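Local structure of Myo-inositol 2-dehydrogenase (Lactobacillus plantarum WCFS1, 3CEA) at residues 97-102 with 299-304. The protein probably oxidises myo-inositol at its 2-hydroxyl with NAD as cofactor, as an enzyme of the GFO/IDH/MocA oxidoreductase family. Numbering follows the deposited sequence.
Sequences NVFCEK and TDEVQD. With NAD (nicotinamide-adenine-dinucleotide), chain E.
Glu101 OE1 is gripped twice: the nicotinamide amide N7N of NAD donates to it at 2.9 Å, and the backbone N of Lys102 reaches the same oxygen, on the anti side and somewhat out of the carboxylate plane, at 3.1 Å. The chain of Glu101 bends at chi2 (-59°), which turns OE1 back to the amide of Lys102. Its other oxygen, OE2, is hydrogen-bonded to His23 and lies on the side of helix 295-311, where it comes to 4.0 Å from Glu301 OE2. The two carboxylates cross at about a right angle, their planes 57° apart, a close approach of like charges. Glu101 and Lys102 lie just past the carboxyl end of strand 97-100 of the Rossmann fold, the edge of the sheet where such folds bind the dinucleotide; Lys102 O accepts a bond from the ribose O2D of NAD at 2.7 Å. An alanine in place of Glu101 would probably leave the carboxamide without this acceptor, freer to turn, and His23 without its mate. Two residues before Glu101, Phe99 points at that helix, its ring carried there by CG lying anti to the backbone N (chi1 -177°). Glu301 meets the ring edge at CZ, OE2 lying 3.6 Å away, with carboxylate and ring nearly perpendicular. Val302 CG2 lies obliquely 4.3 Å from Phe99 CZ, while Phe305 packs edge-to-face against the same ring.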
loop_
_atom_site.group_PDB
_atom_site.type_symbol
_atom_site.label_atom_id
_atom_site.label_comp_id
_atom_site.label_asym_id
_atom_site.label_seq_id
_atom_site.Cartn_x
_atom_site.Cartn_y
_atom_site.Cartn_z
ATOM N N ASN A 97 -39.426 -4.360 23.229
ATOM C CA ASN A 97 -38.464 -4.943 22.306
ATOM C C ASN A 97 -37.076 -4.499 22.742
ATOM O O ASN A 97 -36.880 -3.341 23.112
ATOM C CB ASN A 97 -38.753 -4.501 20.870
ATOM C CG ASN A 97 -40.125 -4.942 20.390
ATOM O OD1 ASN A 97 -40.311 -6.082 19.960
ATOM N ND2 ASN A 97 -41.096 -4.036 20.461
ATOM N N VAL A 98 -36.119 -5.421 22.712
ATOM C CA VAL A 98 -34.809 -5.172 23.310
ATOM C C VAL A 98 -33.660 -5.280 22.311
ATOM O O VAL A 98 -33.503 -6.295 21.627
ATOM C CB VAL A 98 -34.538 -6.122 24.516
ATOM C CG1 VAL A 98 -33.155 -5.875 25.103
ATOM C CG2 VAL A 98 -35.601 -5.958 25.589
ATOM N N PHE A 99 -32.871 -4.211 22.235
ATOM C CA PHE A 99 -31.561 -4.255 21.609
ATOM C C PHE A 99 -30.519 -4.203 22.719
ATOM O O PHE A 99 -30.347 -3.174 23.375
ATOM C CB PHE A 99 -31.377 -3.084 20.640
ATOM C CG PHE A 99 -30.066 -3.105 19.897
ATOM C CD1 PHE A 99 -28.913 -2.563 20.468
ATOM C CD2 PHE A 99 -29.987 -3.656 18.621
ATOM C CE1 PHE A 99 -27.700 -2.578 19.787
ATOM C CE2 PHE A 99 -28.777 -3.673 17.928
ATOM C CZ PHE A 99 -27.631 -3.133 18.514
ATOM N N CYS A 100 -29.838 -5.322 22.934
ATOM C CA CYS A 100 -28.804 -5.406 23.958
ATOM C C CYS A 100 -27.430 -5.504 23.312
ATOM O O CYS A 100 -27.229 -6.283 22.376
ATOM C CB CYS A 100 -29.050 -6.612 24.869
ATOM S SG CYS A 100 -28.041 -6.654 26.368
ATOM N N GLU A 101 -26.488 -4.711 23.813
ATOM C CA GLU A 101 -25.109 -4.773 23.344
ATOM C C GLU A 101 -24.430 -6.080 23.722
ATOM O O GLU A 101 -24.858 -6.774 24.647
ATOM C CB GLU A 101 -24.289 -3.584 23.861
ATOM C CG GLU A 101 -24.251 -2.384 22.914
ATOM C CD GLU A 101 -23.667 -2.707 21.537
ATOM O OE1 GLU A 101 -22.965 -3.732 21.389
ATOM O OE2 GLU A 101 -23.905 -1.919 20.598
ATOM N N LYS A 102 -23.375 -6.413 22.980
ATOM C CA LYS A 102 -22.578 -7.605 23.238
ATOM C C LYS A 102 -21.660 -7.361 24.443
ATOM O O LYS A 102 -21.300 -6.215 24.716
ATOM C CB LYS A 102 -21.767 -7.977 21.984
ATOM C CG LYS A 102 -20.634 -7.011 21.630
ATOM C CD LYS A 102 -19.317 -7.479 22.234
ATOM C CE LYS A 102 -18.447 -6.314 22.673
ATOM N NZ LYS A 102 -17.105 -6.765 23.135
ATOM N N THR A 299 -24.728 2.275 12.885
ATOM C CA THR A 299 -25.938 2.924 12.401
ATOM C C THR A 299 -26.822 1.903 11.686
ATOM O O THR A 299 -28.006 1.777 12.002
ATOM C CB THR A 299 -25.604 4.118 11.480
ATOM O OG1 THR A 299 -24.871 5.096 12.226
ATOM C CG2 THR A 299 -26.867 4.769 10.929
ATOM N N ASP A 300 -26.233 1.162 10.749
ATOM C CA ASP A 300 -26.973 0.190 9.947
ATOM C C ASP A 300 -27.624 -0.930 10.771
ATOM O O ASP A 300 -28.738 -1.365 10.448
ATOM C CB ASP A 300 -26.089 -0.381 8.828
ATOM C CG ASP A 300 -25.798 0.640 7.721
ATOM O OD1 ASP A 300 -26.445 1.712 7.687
ATOM O OD2 ASP A 300 -24.919 0.367 6.874
ATOM N N GLU A 301 -26.947 -1.381 11.829
ATOM C CA GLU A 301 -27.487 -2.443 12.693
ATOM C C GLU A 301 -28.672 -1.974 13.534
ATOM O O GLU A 301 -29.635 -2.721 13.725
ATOM C CB GLU A 301 -26.406 -3.054 13.595
ATOM C CG GLU A 301 -25.947 -2.171 14.745
ATOM C CD GLU A 301 -25.234 -2.936 15.840
ATOM O OE1 GLU A 301 -25.272 -4.186 15.837
ATOM O OE2 GLU A 301 -24.639 -2.276 16.715
ATOM N N VAL A 302 -28.588 -0.744 14.041
ATOM C CA VAL A 302 -29.660 -0.160 14.843
ATOM C C VAL A 302 -30.875 0.117 13.959
ATOM O O VAL A 302 -32.014 -0.103 14.376
ATOM C CB VAL A 302 -29.189 1.110 15.600
ATOM C CG1 VAL A 302 -30.368 1.877 16.189
ATOM C CG2 VAL A 302 -28.211 0.729 16.703
ATOM N N GLN A 303 -30.619 0.578 12.736
ATOM C CA GLN A 303 -31.669 0.760 11.740
ATOM C C GLN A 303 -32.344 -0.573 11.415
ATOM O O GLN A 303 -33.567 -0.634 11.283
ATOM C CB GLN A 303 -31.110 1.401 10.466
ATOM C CG GLN A 303 -32.172 1.764 9.425
ATOM C CD GLN A 303 -33.049 2.923 9.864
ATOM O OE1 GLN A 303 -32.587 4.059 9.977
ATOM N NE2 GLN A 303 -34.323 2.639 10.112
ATOM N N ASP A 304 -31.543 -1.631 11.295
ATOM C CA ASP A 304 -32.059 -2.975 11.037
ATOM C C ASP A 304 -32.966 -3.446 12.175
ATOM O O ASP A 304 -34.018 -4.042 11.927
ATOM C CB ASP A 304 -30.914 -3.968 10.810
ATOM C CG ASP A 304 -31.407 -5.366 10.451
ATOM O OD1 ASP A 304 -32.204 -5.502 9.494
ATOM O OD2 ASP A 304 -30.987 -6.332 11.123
HETATM P PA NAD E . -18.942 2.731 29.602
HETATM O O1A NAD E . -18.163 3.707 28.807
HETATM O O2A NAD E . -18.321 2.474 30.920
HETATM O O5B NAD E . -20.455 3.261 29.751
HETATM C C5B NAD E . -21.358 2.637 30.640
HETATM C C4B NAD E . -22.579 3.531 30.848
HETATM O O4B NAD E . -23.621 2.813 31.486
HETATM C C3B NAD E . -22.267 4.734 31.723
HETATM O O3B NAD E . -22.807 5.870 31.095
HETATM C C2B NAD E . -22.982 4.461 33.033
HETATM O O2B NAD E . -23.501 5.634 33.619
HETATM C C1B NAD E . -24.092 3.506 32.627
HETATM N N9A NAD E . -24.423 2.562 33.711
HETATM C C8A NAD E . -23.552 1.751 34.398
HETATM N N7A NAD E . -24.249 1.033 35.307
HETATM C C5A NAD E . -25.553 1.377 35.214
HETATM C C6A NAD E . -26.682 0.953 35.906
HETATM N N6A NAD E . -26.610 -0.127 36.677
HETATM N N1A NAD E . -27.916 1.493 35.587
HETATM C C2A NAD E . -28.025 2.447 34.588
HETATM N N3A NAD E . -26.897 2.865 33.905
HETATM C C4A NAD E . -25.680 2.338 34.213
HETATM O O3 NAD E . -19.094 1.345 28.794
HETATM P PN NAD E . -19.162 1.299 27.184
HETATM O O1N NAD E . -20.009 2.415 26.698
HETATM O O2N NAD E . -17.778 1.134 26.695
HETATM O O5D NAD E . -19.909 -0.086 26.862
HETATM C C5D NAD E . -21.109 -0.485 27.482
HETATM C C4D NAD E . -21.502 -1.842 26.907
HETATM O O4D NAD E . -21.313 -1.850 25.503
HETATM C C3D NAD E . -20.663 -2.970 27.489
HETATM O O3D NAD E . -21.519 -4.003 27.920
HETATM C C2D NAD E . -19.792 -3.436 26.339
HETATM O O2D NAD E . -19.631 -4.834 26.329
HETATM C C1D NAD E . -20.531 -2.958 25.096
HETATM N N1N NAD E . -19.598 -2.585 24.013
HETATM C C2N NAD E . -19.788 -3.121 22.764
HETATM C C3N NAD E . -18.924 -2.794 21.714
HETATM C C7N NAD E . -19.219 -3.231 20.307
HETATM O O7N NAD E . -18.155 -3.276 19.385
HETATM N N7N NAD E . -20.464 -3.567 19.957
HETATM C C4N NAD E . -17.865 -1.919 21.946
HETATM C C5N NAD E . -17.678 -1.380 23.217
HETATM C C6N NAD E . -18.556 -1.722 24.246
#